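Local coordinates for protein dihydroorotase (Campylobacter jejuni subsp. jejuni, PDB 3PNU) that probably catalyses the reversible, zinc-dependent cyclization of N-carbamoyl-L-aspartate to (S)-dihydroorotate in de novo pyrimidine biosynthesis, at residues A[189-194]-A[235-240]; A[277-282]-A[345-350]; A[175-180]-A[202-207]; A[52-57]-A[283-288]; A[120-125]-A[157-162]. All coordinates share one frame; numbering follows the deposited sequence. Where two conformers were deposited one is given.

Interaction 1 (A[189-194]-A[235-240]); sequences HITTKT and IAKRYE. With ZN (zinc ion), chain C.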
# COMPACT_ATOMS: atom_id res chain seq x y z
N HIS A 189 -15.17 -4.83 -11.09
CA HIS A 189 -14.73 -4.36 -9.77
C HIS A 189 -14.35 -2.88 -9.70
O HIS A 189 -13.19 -2.53 -9.53
CB HIS A 189 -13.59 -5.21 -9.23
CG HIS A 189 -12.51 -5.50 -10.23
ND1 HIS A 189 -11.84 -4.51 -10.91
CD2 HIS A 189 -11.96 -6.67 -10.63
CE1 HIS A 189 -10.95 -5.06 -11.71
NE2 HIS A 189 -10.99 -6.37 -11.55
N ILE A 190 -15.33 -2.01 -9.84
CA ILE A 190 -15.01 -0.59 -9.76
C ILE A 190 -14.69 -0.24 -8.33
O ILE A 190 -15.25 -0.83 -7.38
CB ILE A 190 -16.09 0.30 -10.32
CG1 ILE A 190 -17.41 0.18 -9.54
CG2 ILE A 190 -16.31 -0.02 -11.81
CD1 ILE A 190 -18.44 1.32 -9.92
N THR A 191 -13.79 0.72 -8.17
CA THR A 191 -13.30 1.12 -6.87
C THR A 191 -13.14 2.62 -6.68
O THR A 191 -12.60 3.03 -5.68
CB THR A 191 -11.91 0.53 -6.69
OG1 THR A 191 -11.03 1.08 -7.69
CG2 THR A 191 -11.96 -1.02 -6.82
N THR A 192 -13.61 3.41 -7.63
CA THR A 192 -13.45 4.85 -7.56
C THR A 192 -14.74 5.60 -7.80
O THR A 192 -15.65 5.13 -8.50
CB THR A 192 -12.51 5.33 -8.68
OG1 THR A 192 -13.10 5.03 -9.95
CG2 THR A 192 -11.12 4.69 -8.59
N LYS A 193 -14.80 6.79 -7.25
CA LYS A 193 -15.94 7.66 -7.46
C LYS A 193 -15.98 8.04 -8.94
O LYS A 193 -17.05 8.20 -9.52
CB LYS A 193 -15.80 8.89 -6.58
CG LYS A 193 -16.96 9.88 -6.65
CD LYS A 193 -16.80 10.94 -5.60
CE LYS A 193 -17.87 12.01 -5.71
NZ LYS A 193 -17.71 13.04 -4.64
N THR A 194 -14.81 8.15 -9.56
CA THR A 194 -14.76 8.47 -10.97
C THR A 194 -15.59 7.49 -11.79
O THR A 194 -16.32 7.91 -12.67
CB THR A 194 -13.31 8.43 -11.52
OG1 THR A 194 -12.46 9.24 -10.71
CG2 THR A 194 -13.26 8.89 -12.98
N ILE A 235 -6.48 -1.66 -6.08
CA ILE A 235 -6.23 -1.34 -4.69
C ILE A 235 -7.41 -0.59 -4.06
O ILE A 235 -8.08 0.20 -4.72
CB ILE A 235 -4.94 -0.46 -4.59
CG1 ILE A 235 -4.48 -0.34 -3.15
CG2 ILE A 235 -5.13 0.94 -5.25
CD1 ILE A 235 -4.05 -1.67 -2.57
N ALA A 236 -7.67 -0.85 -2.79
CA ALA A 236 -8.71 -0.11 -2.08
C ALA A 236 -8.25 1.35 -2.05
O ALA A 236 -7.07 1.64 -1.86
CB ALA A 236 -8.91 -0.64 -0.68
N LYS A 237 -9.18 2.28 -2.21
CA LYS A 237 -8.81 3.69 -2.31
C LYS A 237 -9.30 4.57 -1.16
O LYS A 237 -9.11 4.21 -0.00
CB LYS A 237 -9.22 4.20 -3.72
CG LYS A 237 -8.45 3.40 -4.82
CD LYS A 237 -8.82 3.71 -6.19
CE LYS A 237 -8.01 2.89 -7.17
NZ LYS A 237 -8.25 1.45 -7.07
N ARG A 238 -9.90 5.72 -1.46
CA ARG A 238 -10.29 6.66 -0.44
C ARG A 238 -11.68 6.50 0.14
O ARG A 238 -12.53 5.79 -0.41
CB ARG A 238 -10.17 8.09 -0.99
CG ARG A 238 -8.75 8.49 -1.32
CD ARG A 238 -8.67 9.86 -1.96
NE ARG A 238 -7.27 10.25 -2.10
CZ ARG A 238 -6.58 10.96 -1.20
NH1 ARG A 238 -7.16 11.40 -0.09
NH2 ARG A 238 -5.30 11.23 -1.43
N TYR A 239 -11.90 7.18 1.25
CA TYR A 239 -13.17 7.14 1.94
C TYR A 239 -14.34 7.54 1.04
O TYR A 239 -15.38 6.89 1.06
CB TYR A 239 -13.10 8.01 3.19
CG TYR A 239 -12.11 7.51 4.24
CD1 TYR A 239 -12.51 6.58 5.19
CD2 TYR A 239 -10.79 7.97 4.28
CE1 TYR A 239 -11.63 6.11 6.15
CE2 TYR A 239 -9.90 7.49 5.24
CZ TYR A 239 -10.34 6.57 6.17
OH TYR A 239 -9.49 6.09 7.14
N GLU A 240 -14.17 8.60 0.25
CA GLU A 240 -15.22 9.06 -0.65
C GLU A 240 -15.44 8.08 -1.81
O GLU A 240 -16.54 8.01 -2.37
CB GLU A 240 -15.01 10.52 -1.12
CG GLU A 240 -13.56 10.96 -1.31
CD GLU A 240 -12.90 11.37 0.01
OE1 GLU A 240 -13.50 12.14 0.79
OE2 GLU A 240 -11.77 10.92 0.26
ZN ZN C . -9.79 -7.81 -12.36
O HOH W 1 -11.85 1.69 -3.21
O HOH W 2 -9.66 -8.72 -10.56
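The chain from Thr-191 to Lys-193 runs beside Ile-235 to Glu-240 with end-to-end directions 28° apart, and the CA atoms of Thr-191 and Ala-236 lie 6.7 Å from each other. Water 1 joins the backbones, giving a hydrogen bond to Thr-191 O at 2.9 Å and taking one from the N-H of Lys-237. The side chain of Lys-237 is straight until its last bond, where chi4 of 64° bends the ammonium round so that NZ gives a 2.7 Å bond to Ile-235 O, in the carbonyl plane and on a lone pair. Lys-237 NZ also donates a hydrogen bond to Thr-191 OG1 at 2.9 Å. Lys-237 CD packs against Thr-192 CG2 at 3.5 Å. The carboxylate of Glu-166 takes both threonine hydroxyls, one on each oxygen, and Thr-192 OG1 caps the N-H of Leu-195. At the start of 189-194, His-189 NE2 binds a zinc ion at 2.0 Å, a site it shares with His-155 and the carboxylated Lys-116. A buried lysine is thus gripped by a carbonyl and the hydroxyl of Thr-191, two residues beyond the zinc ligand; that hydroxyl's link to Glu-166 is consistent with local charge compensation.

Interaction 2 (A[277-282]-A[345-350]); sequences AGVFSA and VPYMAG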
# COMPACT_ATOMS: atom_id res chain seq x y z
N ALA A 277 -1.77 -10.43 -4.87
CA ALA A 277 -3.04 -9.71 -4.90
C ALA A 277 -4.24 -10.64 -4.94
O ALA A 277 -4.22 -11.65 -5.62
CB ALA A 277 -3.08 -8.76 -6.12
N GLY A 278 -5.28 -10.28 -4.19
CA GLY A 278 -6.50 -11.05 -4.20
C GLY A 278 -7.06 -11.31 -2.82
O GLY A 278 -6.32 -11.55 -1.87
N VAL A 279 -8.39 -11.23 -2.72
CA VAL A 279 -9.12 -11.54 -1.52
C VAL A 279 -9.98 -12.74 -1.88
O VAL A 279 -10.61 -12.76 -2.93
CB VAL A 279 -10.02 -10.40 -1.09
CG1 VAL A 279 -10.84 -10.81 0.11
CG2 VAL A 279 -9.19 -9.16 -0.77
N PHE A 280 -9.98 -13.76 -1.03
CA PHE A 280 -10.79 -14.96 -1.26
C PHE A 280 -11.96 -14.84 -0.33
O PHE A 280 -11.90 -15.30 0.81
CB PHE A 280 -9.99 -16.24 -1.00
CG PHE A 280 -10.82 -17.49 -1.03
CD1 PHE A 280 -11.30 -17.99 -2.24
CD2 PHE A 280 -11.10 -18.18 0.14
CE1 PHE A 280 -12.06 -19.15 -2.27
CE2 PHE A 280 -11.86 -19.34 0.11
CZ PHE A 280 -12.34 -19.83 -1.09
N SER A 281 -13.02 -14.22 -0.83
CA SER A 281 -14.23 -13.94 -0.05
C SER A 281 -15.43 -14.89 -0.27
O SER A 281 -16.44 -14.75 0.40
CB SER A 281 -14.68 -12.51 -0.38
OG SER A 281 -14.87 -12.36 -1.79
N ALA A 282 -15.30 -15.84 -1.19
CA ALA A 282 -16.42 -16.76 -1.53
C ALA A 282 -17.18 -17.29 -0.33
O ALA A 282 -18.39 -17.12 -0.23
CB ALA A 282 -15.93 -17.90 -2.40
N VAL A 345 -6.26 -19.09 2.69
CA VAL A 345 -6.72 -18.25 3.79
C VAL A 345 -7.91 -17.47 3.28
O VAL A 345 -7.82 -16.75 2.29
CB VAL A 345 -5.64 -17.25 4.26
CG1 VAL A 345 -6.15 -16.47 5.48
CG2 VAL A 345 -4.31 -17.97 4.60
N PRO A 346 -9.05 -17.59 3.96
CA PRO A 346 -10.24 -16.88 3.53
C PRO A 346 -10.30 -15.48 4.08
O PRO A 346 -9.57 -15.15 5.01
CB PRO A 346 -11.36 -17.69 4.18
CG PRO A 346 -10.77 -18.10 5.47
CD PRO A 346 -9.30 -18.38 5.18
N TYR A 347 -11.17 -14.67 3.48
CA TYR A 347 -11.42 -13.30 3.89
C TYR A 347 -12.16 -13.37 5.20
O TYR A 347 -12.87 -14.35 5.46
CB TYR A 347 -12.27 -12.60 2.81
CG TYR A 347 -12.69 -11.17 3.16
CD1 TYR A 347 -11.75 -10.17 3.34
CD2 TYR A 347 -14.03 -10.82 3.26
CE1 TYR A 347 -12.12 -8.87 3.65
CE2 TYR A 347 -14.41 -9.50 3.57
CZ TYR A 347 -13.44 -8.54 3.75
OH TYR A 347 -13.76 -7.24 4.06
N MET A 348 -12.01 -12.35 6.04
CA MET A 348 -12.66 -12.34 7.34
C MET A 348 -12.21 -13.56 8.20
O MET A 348 -12.85 -13.88 9.20
CB MET A 348 -14.18 -12.36 7.15
CG MET A 348 -14.78 -11.05 6.64
SD MET A 348 -15.12 -9.88 7.97
CE MET A 348 -15.77 -8.47 7.07
N ALA A 349 -11.13 -14.22 7.80
CA ALA A 349 -10.60 -15.38 8.54
C ALA A 349 -10.64 -15.11 10.04
O ALA A 349 -10.35 -14.00 10.49
CB ALA A 349 -9.19 -15.68 8.09
N GLY A 350 -11.01 -16.12 10.82
CA GLY A 350 -11.09 -16.00 12.29
C GLY A 350 -12.10 -15.01 12.85
O GLY A 350 -12.18 -14.80 14.06
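Phe-280 and Ser-281 pass close to Pro-346 and Tyr-347, the CA atoms of Ser-281 and Tyr-347 4.9 Å apart, where two irregular loops meet at the start of a type II turn, Pro-346 to Ala-349. One backbone bond ties them: Tyr-347 N gives to Phe-280 O at 2.8 Å, bent to 150° at the hydrogen, with the donor 37° out of the carbonyl plane. The methyl CG1 of Val-279, trans to the backbone N (chi1 175°), presses on the root of the tyrosine, 3.4 Å from Tyr-347 CD1. Ser-281 CB approaches from the same side, 4.0 Å from Tyr-347 CB, nearer the CD2 edge. Phe-280 turns to the proline: Pro-346 CA sits at the edge of the phenyl ring, in its plane, 3.7 Å from Phe-280 CD2. Segment 277-282 starts at Ala-277, a predicted substrate-binding residue, so the contact anchors the continuation of a probable active-site loop. That loop comes after strand 256-258 and leads into helix 285-296, while 345-350 joins strand 343-344 to strand 352-357 of the antiparallel sheet. Beyond the pair, Phe-280 packs on Ile-46 and Leu-49 of helix 40-51, and Tyr-347 touches Leu-230.

Interaction 3 (A[175-180]-A[202-207]); sequences KLAKHF and YENLYA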
# COMPACT_ATOMS: atom_id res chain seq x y z
N LYS A 175 -14.16 6.24 -24.51
CA LYS A 175 -14.03 6.18 -25.95
C LYS A 175 -14.62 4.88 -26.51
O LYS A 175 -15.25 4.88 -27.57
CB LYS A 175 -12.60 6.41 -26.44
CG LYS A 175 -11.67 5.23 -26.40
CD LYS A 175 -10.37 5.56 -27.15
CE LYS A 175 -9.45 4.35 -27.20
NZ LYS A 175 -8.17 4.62 -27.88
N LEU A 176 -14.44 3.78 -25.80
CA LEU A 176 -15.03 2.54 -26.23
C LEU A 176 -16.55 2.65 -26.24
O LEU A 176 -17.20 2.10 -27.11
CB LEU A 176 -14.62 1.39 -25.33
CG LEU A 176 -13.14 1.03 -25.38
CD1 LEU A 176 -12.86 -0.12 -24.45
CD2 LEU A 176 -12.73 0.67 -26.80
N ALA A 177 -17.11 3.38 -25.27
CA ALA A 177 -18.57 3.53 -25.21
C ALA A 177 -19.10 4.35 -26.37
O ALA A 177 -20.15 4.03 -26.94
CB ALA A 177 -18.98 4.15 -23.92
N LYS A 178 -18.40 5.43 -26.70
CA LYS A 178 -18.82 6.32 -27.78
C LYS A 178 -18.65 5.66 -29.15
O LYS A 178 -19.51 5.80 -30.00
CB LYS A 178 -18.04 7.63 -27.71
CG LYS A 178 -18.35 8.42 -26.45
CD LYS A 178 -17.80 9.85 -26.46
CE LYS A 178 -16.30 9.91 -26.42
NZ LYS A 178 -15.86 11.35 -26.40
N HIS A 179 -17.55 4.93 -29.33
CA HIS A 179 -17.27 4.27 -30.58
C HIS A 179 -18.06 2.98 -30.76
O HIS A 179 -18.24 2.54 -31.87
CB HIS A 179 -15.79 3.95 -30.71
CG HIS A 179 -14.94 5.11 -31.15
ND1 HIS A 179 -14.33 5.97 -30.26
CD2 HIS A 179 -14.58 5.53 -32.39
CE1 HIS A 179 -13.65 6.88 -30.93
NE2 HIS A 179 -13.78 6.63 -32.22
N PHE A 180 -18.52 2.36 -29.68
CA PHE A 180 -19.26 1.10 -29.78
C PHE A 180 -20.50 1.20 -28.91
O PHE A 180 -20.63 0.49 -27.93
CB PHE A 180 -18.36 -0.06 -29.37
CG PHE A 180 -17.10 -0.17 -30.20
CD1 PHE A 180 -17.12 -0.78 -31.44
CD2 PHE A 180 -15.91 0.33 -29.73
CE1 PHE A 180 -15.97 -0.87 -32.20
CE2 PHE A 180 -14.76 0.24 -30.48
CZ PHE A 180 -14.79 -0.37 -31.72
N TYR A 202 -23.19 6.94 -19.74
CA TYR A 202 -23.40 6.19 -20.99
C TYR A 202 -24.30 5.00 -20.76
O TYR A 202 -24.09 4.22 -19.83
CB TYR A 202 -22.05 5.77 -21.62
CG TYR A 202 -21.17 6.94 -22.02
CD1 TYR A 202 -21.18 7.44 -23.33
CD2 TYR A 202 -20.32 7.55 -21.09
CE1 TYR A 202 -20.37 8.54 -23.70
CE2 TYR A 202 -19.51 8.63 -21.45
CZ TYR A 202 -19.54 9.13 -22.75
OH TYR A 202 -18.74 10.20 -23.07
N GLU A 203 -25.31 4.86 -21.60
CA GLU A 203 -26.28 3.77 -21.45
C GLU A 203 -25.69 2.38 -21.56
O GLU A 203 -26.19 1.46 -20.98
CB GLU A 203 -27.42 3.91 -22.46
CG GLU A 203 -28.27 5.15 -22.23
CD GLU A 203 -29.22 5.43 -23.37
OE1 GLU A 203 -29.57 6.61 -23.56
OE2 GLU A 203 -29.61 4.48 -24.10
N ASN A 204 -24.62 2.23 -22.34
CA ASN A 204 -24.00 0.93 -22.50
C ASN A 204 -22.91 0.59 -21.45
O ASN A 204 -22.24 -0.45 -21.56
CB ASN A 204 -23.47 0.77 -23.91
CG ASN A 204 -22.52 1.86 -24.33
OD1 ASN A 204 -22.65 3.03 -23.92
ND2 ASN A 204 -21.57 1.50 -25.20
N LEU A 205 -22.75 1.44 -20.43
CA LEU A 205 -21.81 1.15 -19.35
C LEU A 205 -22.53 0.52 -18.17
O LEU A 205 -23.60 0.99 -17.76
CB LEU A 205 -21.06 2.40 -18.89
CG LEU A 205 -19.94 2.90 -19.79
CD1 LEU A 205 -19.35 4.16 -19.14
CD2 LEU A 205 -18.88 1.82 -19.98
N TYR A 206 -21.93 -0.54 -17.64
CA TYR A 206 -22.44 -1.26 -16.50
C TYR A 206 -21.27 -1.48 -15.57
O TYR A 206 -20.14 -1.12 -15.91
CB TYR A 206 -23.04 -2.61 -16.94
CG TYR A 206 -24.22 -2.47 -17.90
CD1 TYR A 206 -25.51 -2.34 -17.43
CD2 TYR A 206 -24.02 -2.47 -19.27
CE1 TYR A 206 -26.57 -2.20 -18.29
CE2 TYR A 206 -25.09 -2.35 -20.14
CZ TYR A 206 -26.35 -2.21 -19.64
OH TYR A 206 -27.42 -2.08 -20.49
N ALA A 207 -21.50 -2.07 -14.40
CA ALA A 207 -20.41 -2.32 -13.46
C ALA A 207 -20.68 -3.43 -12.47
O ALA A 207 -21.83 -3.77 -12.18
CB ALA A 207 -20.08 -1.02 -12.72
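Tyr-202 and Asn-204 reach helix 170-179 through different first torsions. Asn-204 carries its amide between its own N and carbonyl carbon (chi1 55°), and Tyr-202 keeps its ring beside the backbone N (chi1 -63°). The asparagine thereby directs ND2 at the last turn of the helix, where it makes a weak bond of 3.4 Å to Ala-177 O and stands 3.1 Å from Phe-180 O; its firm partner is Leu-183 O. The methyl of Ala-177 packs against both residues, 3.8 Å from Asn-204 OD1 and 4.0 Å from Tyr-202 CD1. Next along the helix, Lys-178 lays its aliphatic part across the tyrosine, CG 3.4 Å from Tyr-202 CE1 and CD reaching its hydroxyl, which is hydrogen-bonded to Glu-174. A type I turn, Tyr-202 to Leu-205, leads from here into strand 205-209. Helix 170-179, strand 185-187, helix 193-201 and this strand follow in order, the alternation of a TIM barrel, and the contact fastens a helix end of its outer layer to the turn before a parallel strand.

Interaction 4 (A[52-57]-A[283-288]); sequences RDFCAA and PVILPV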
# COMPACT_ATOMS: atom_id res chain seq x y z
N ARG A 52 -22.16 -23.74 -3.69
CA ARG A 52 -23.14 -23.94 -2.63
C ARG A 52 -24.01 -22.70 -2.37
O ARG A 52 -25.20 -22.82 -2.13
CB ARG A 52 -22.42 -24.36 -1.34
CG ARG A 52 -23.24 -24.13 -0.08
CD ARG A 52 -22.36 -24.17 1.18
NE ARG A 52 -22.86 -23.23 2.19
CZ ARG A 52 -22.33 -23.05 3.40
NH1 ARG A 52 -21.28 -23.75 3.79
NH2 ARG A 52 -22.87 -22.16 4.22
N ASP A 53 -23.42 -21.51 -2.42
CA ASP A 53 -24.18 -20.28 -2.10
C ASP A 53 -24.73 -19.53 -3.32
O ASP A 53 -25.57 -18.66 -3.17
CB ASP A 53 -23.31 -19.31 -1.25
CG ASP A 53 -22.88 -19.93 0.11
OD1 ASP A 53 -23.17 -21.12 0.35
OD2 ASP A 53 -22.25 -19.21 0.94
N PHE A 54 -24.28 -19.87 -4.52
CA PHE A 54 -24.74 -19.19 -5.73
C PHE A 54 -25.35 -20.14 -6.75
O PHE A 54 -24.96 -21.29 -6.83
CB PHE A 54 -23.59 -18.37 -6.35
CG PHE A 54 -23.16 -17.20 -5.50
CD1 PHE A 54 -23.72 -15.95 -5.69
CD2 PHE A 54 -22.25 -17.37 -4.48
CE1 PHE A 54 -23.36 -14.87 -4.88
CE2 PHE A 54 -21.88 -16.29 -3.67
CZ PHE A 54 -22.43 -15.05 -3.87
N CYS A 55 -26.32 -19.65 -7.52
CA CYS A 55 -26.93 -20.47 -8.56
C CYS A 55 -26.12 -20.41 -9.85
O CYS A 55 -26.24 -21.29 -10.71
CB CYS A 55 -28.38 -20.07 -8.84
SG CYS A 55 -28.61 -18.45 -9.54
N ALA A 56 -25.28 -19.37 -9.96
CA ALA A 56 -24.42 -19.17 -11.13
C ALA A 56 -23.32 -18.13 -10.86
O ALA A 56 -23.44 -17.30 -9.96
CB ALA A 56 -25.27 -18.74 -12.37
N ALA A 57 -22.26 -18.17 -11.66
CA ALA A 57 -21.16 -17.21 -11.49
C ALA A 57 -20.41 -17.02 -12.79
O ALA A 57 -20.22 -17.97 -13.54
CB ALA A 57 -20.22 -17.69 -10.41
N PRO A 283 -16.47 -17.94 0.61
CA PRO A 283 -17.18 -18.51 1.76
C PRO A 283 -17.94 -17.57 2.66
O PRO A 283 -18.78 -18.02 3.40
CB PRO A 283 -16.06 -19.16 2.59
CG PRO A 283 -14.77 -18.89 1.85
CD PRO A 283 -15.10 -18.46 0.47
N VAL A 284 -17.68 -16.28 2.61
CA VAL A 284 -18.32 -15.38 3.56
C VAL A 284 -19.20 -14.28 2.97
O VAL A 284 -19.75 -13.46 3.71
CB VAL A 284 -17.21 -14.73 4.44
CG1 VAL A 284 -16.48 -15.81 5.27
CG2 VAL A 284 -16.17 -13.97 3.57
N ILE A 285 -19.37 -14.30 1.64
CA ILE A 285 -20.13 -13.23 0.93
C ILE A 285 -21.54 -12.98 1.41
O ILE A 285 -21.89 -11.87 1.82
CB ILE A 285 -20.24 -13.53 -0.57
CG1 ILE A 285 -18.87 -13.50 -1.24
CG2 ILE A 285 -21.17 -12.51 -1.23
CD1 ILE A 285 -18.83 -14.19 -2.58
N LEU A 286 -22.38 -14.02 1.34
CA LEU A 286 -23.78 -13.85 1.70
C LEU A 286 -24.00 -13.33 3.10
O LEU A 286 -24.71 -12.33 3.28
CB LEU A 286 -24.56 -15.15 1.47
CG LEU A 286 -24.68 -15.53 -0.00
CD1 LEU A 286 -25.45 -16.84 -0.13
CD2 LEU A 286 -25.35 -14.40 -0.78
N PRO A 287 -23.40 -13.98 4.09
CA PRO A 287 -23.65 -13.47 5.44
C PRO A 287 -23.12 -12.04 5.63
O PRO A 287 -23.83 -11.17 6.19
CB PRO A 287 -22.97 -14.50 6.36
CG PRO A 287 -22.10 -15.36 5.46
CD PRO A 287 -22.64 -15.25 4.08
N VAL A 288 -21.90 -11.77 5.14
CA VAL A 288 -21.34 -10.43 5.28
C VAL A 288 -22.25 -9.42 4.58
O VAL A 288 -22.60 -8.40 5.17
CB VAL A 288 -19.88 -10.32 4.76
CG1 VAL A 288 -19.33 -8.91 5.05
CG2 VAL A 288 -18.99 -11.40 5.41
O HOH W 3 -21.14 -16.59 0.49
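Leu-286 packs closely on Asp-53, and Ile-285 meets Phe-54 at normal contact distance. At the tightest point Leu-286 CD1 rests 3.5 Å from Asp-53 CB, with Asp-53 O just as near, and the two side chains run antiparallel alongside one another. Phe-54 reaches back from the next position. Its CG is trans to its carbonyl carbon (chi1 -68°), which brings the ring tip to the isoleucine, whose side chain it crosses at about a right angle. Ile-285 CG2 meets the ring edge in plane, 3.9 Å from Phe-54 CZ, while Ile-285 CD1 lies obliquely, 3.9 Å from Phe-54 CE2. In the TIM barrel this joins the approach to strand 56-59 with the start of helix 285-296, and Phe-54 and Ile-285 both also touch Phe-258 of strand 256-258. The looser, polar flank is bridged by solvent: water 3 gives to Asp-53 OD2 at 2.9 Å and accepts from Leu-286 N at 3.0 Å, linking the carboxylate to an N-H in the first turn of the helix, whose dipole would probably favour the negative charge. The other carboxylate oxygen, Asp-53 OD1, forms a 2.8 Å salt bridge with Arg-52 NE, while Leu-357 touches both of these side chains.

Interaction 5 (A[120-125]-A[157-162]); sequences AGITTN and ETNDFV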
# COMPACT_ATOMS: atom_id res chain seq x y z
N ALA A 120 -2.53 -5.46 -20.84
CA ALA A 120 -1.22 -6.13 -20.75
C ALA A 120 -0.48 -5.95 -19.43
O ALA A 120 -0.16 -4.83 -19.02
CB ALA A 120 -0.31 -5.68 -21.90
N GLY A 121 -0.23 -7.09 -18.78
CA GLY A 121 0.50 -7.19 -17.52
C GLY A 121 0.07 -6.24 -16.42
O GLY A 121 0.91 -5.56 -15.82
N ILE A 122 -1.22 -6.20 -16.14
CA ILE A 122 -1.72 -5.33 -15.08
C ILE A 122 -2.10 -6.13 -13.83
O ILE A 122 -1.90 -5.65 -12.71
CB ILE A 122 -2.91 -4.44 -15.56
CG1 ILE A 122 -3.20 -3.33 -14.54
CG2 ILE A 122 -4.15 -5.29 -15.84
CD1 ILE A 122 -1.99 -2.42 -14.20
N THR A 123 -2.61 -7.35 -14.02
CA THR A 123 -3.04 -8.19 -12.89
C THR A 123 -2.51 -9.65 -13.01
O THR A 123 -1.59 -9.91 -13.81
CB THR A 123 -4.62 -8.13 -12.73
OG1 THR A 123 -5.02 -8.65 -11.45
CG2 THR A 123 -5.34 -8.85 -13.87
N THR A 124 -3.06 -10.56 -12.20
CA THR A 124 -2.65 -11.98 -12.19
C THR A 124 -2.99 -12.71 -13.50
O THR A 124 -4.16 -12.90 -13.83
CB THR A 124 -3.31 -12.75 -10.99
OG1 THR A 124 -2.92 -12.14 -9.75
CG2 THR A 124 -2.91 -14.23 -10.97
N ASN A 125 -1.94 -13.11 -14.24
CA ASN A 125 -2.07 -13.82 -15.54
C ASN A 125 -2.69 -12.94 -16.63
O ASN A 125 -3.82 -13.15 -17.06
CB ASN A 125 -2.86 -15.13 -15.38
CG ASN A 125 -2.23 -16.07 -14.37
OD1 ASN A 125 -1.02 -16.03 -14.13
ND2 ASN A 125 -3.05 -16.92 -13.78
N GLU A 157 -7.77 -0.75 -15.59
CA GLU A 157 -6.61 -0.11 -14.96
C GLU A 157 -5.52 0.09 -15.96
O GLU A 157 -5.26 -0.80 -16.78
CB GLU A 157 -6.02 -0.97 -13.84
CG GLU A 157 -6.79 -0.96 -12.56
CD GLU A 157 -6.02 -1.62 -11.42
OE1 GLU A 157 -5.61 -2.80 -11.53
OE2 GLU A 157 -5.85 -0.95 -10.40
N THR A 158 -4.89 1.26 -15.89
CA THR A 158 -3.73 1.58 -16.72
C THR A 158 -2.51 1.15 -15.90
O THR A 158 -2.67 0.52 -14.84
CB THR A 158 -3.62 3.08 -17.01
OG1 THR A 158 -3.44 3.77 -15.77
CG2 THR A 158 -4.86 3.61 -17.73
N ASN A 159 -1.32 1.52 -16.37
CA ASN A 159 -0.04 1.23 -15.72
C ASN A 159 0.58 2.46 -15.06
O ASN A 159 1.76 2.48 -14.73
CB ASN A 159 0.94 0.64 -16.73
CG ASN A 159 0.52 -0.74 -17.20
OD1 ASN A 159 0.08 -1.56 -16.40
ND2 ASN A 159 0.65 -1.00 -18.49
N ASP A 160 -0.23 3.48 -14.85
CA ASP A 160 0.18 4.69 -14.19
C ASP A 160 0.37 4.44 -12.68
O ASP A 160 0.30 3.31 -12.21
CB ASP A 160 -0.91 5.73 -14.41
CG ASP A 160 -1.12 6.04 -15.87
OD1 ASP A 160 -0.10 6.06 -16.58
OD2 ASP A 160 -2.27 6.28 -16.30
N PHE A 161 0.59 5.51 -11.92
CA PHE A 161 0.72 5.44 -10.48
C PHE A 161 -0.47 4.66 -9.92
O PHE A 161 -1.62 4.94 -10.25
CB PHE A 161 0.77 6.84 -9.89
CG PHE A 161 0.96 6.88 -8.41
CD1 PHE A 161 2.18 6.54 -7.86
CD2 PHE A 161 -0.06 7.29 -7.57
CE1 PHE A 161 2.37 6.57 -6.48
CE2 PHE A 161 0.13 7.33 -6.21
CZ PHE A 161 1.35 6.97 -5.66
N VAL A 162 -0.17 3.70 -9.04
CA VAL A 162 -1.14 2.76 -8.49
C VAL A 162 -2.47 3.30 -8.01
O VAL A 162 -3.50 2.71 -8.30
CB VAL A 162 -0.48 1.86 -7.39
CG1 VAL A 162 -0.16 2.66 -6.14
CG2 VAL A 162 -1.39 0.64 -7.07
O HOH W 4 -2.75 -2.97 -11.08
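Glu-157 opens the second segment by placing its CB 3.7 Å from Ile-122 CG1, the two side chains crossing at about a right angle. From CG onward the glutamate is extended (chi2 -170°), and OE1 reaches water 4, which donates to it at 2.9 Å. The same water gives a longer bond of 3.2 Å to Ile-122 O, so the carboxylate and the first loop are tied through solvent. Thr-158, next in line, turns its CB away and meets the isoleucine with its backbone: its carbonyl O lies 3.1 Å from Ile-122 CD1, a tight approach for a methyl. Ile-122 gets there because its CG1 branch is trans to the backbone N (chi1 -168°), aiming CD1 at the 157-159 backbone. Asn-159 then curls its amide back over that methyl, with OD1 3.1 Å from Ile-122 CD1, and its ND2 is a distant 4.0 Å from Ala-120 O. Farther on, Phe-161 and Val-162 turn to the second subunit, where the N-H of Val-162 bonds to Asp-219 of that chain. The two loops thus meet by one aliphatic side chain among oxygens and by a water, without a direct polar bond between them. Glu-157 OE1 also bonds outside the pair, to NE2 of His-155, whose ND1 binds zinc, making this glutamate a second-shell residue whose bond would restrain the imidazole's rotation.

Interactions 1 to 4 are largely buried, while interaction 5 is partly open, on loops beside the metal site. Interactions 1 and 5 lie nearest the zinc chemistry and are polar or water-bridged; they touch through Ile-235 and Val-162, and both reach the second subunit. Interaction 3 lies away from the annotated sites, mixing alanine, tyrosine and lysine-alkyl packing with a weak amide bond to a helix-end carbonyl; it adjoins interaction 1, Ile-190 packing on Ala-207. On the other side of the chain's centre from interaction 3, interactions 2 and 4 form a mostly apolar pair around the start of helix 285-296, where Tyr-347 packs on Val-284 and Met-348 on Val-288.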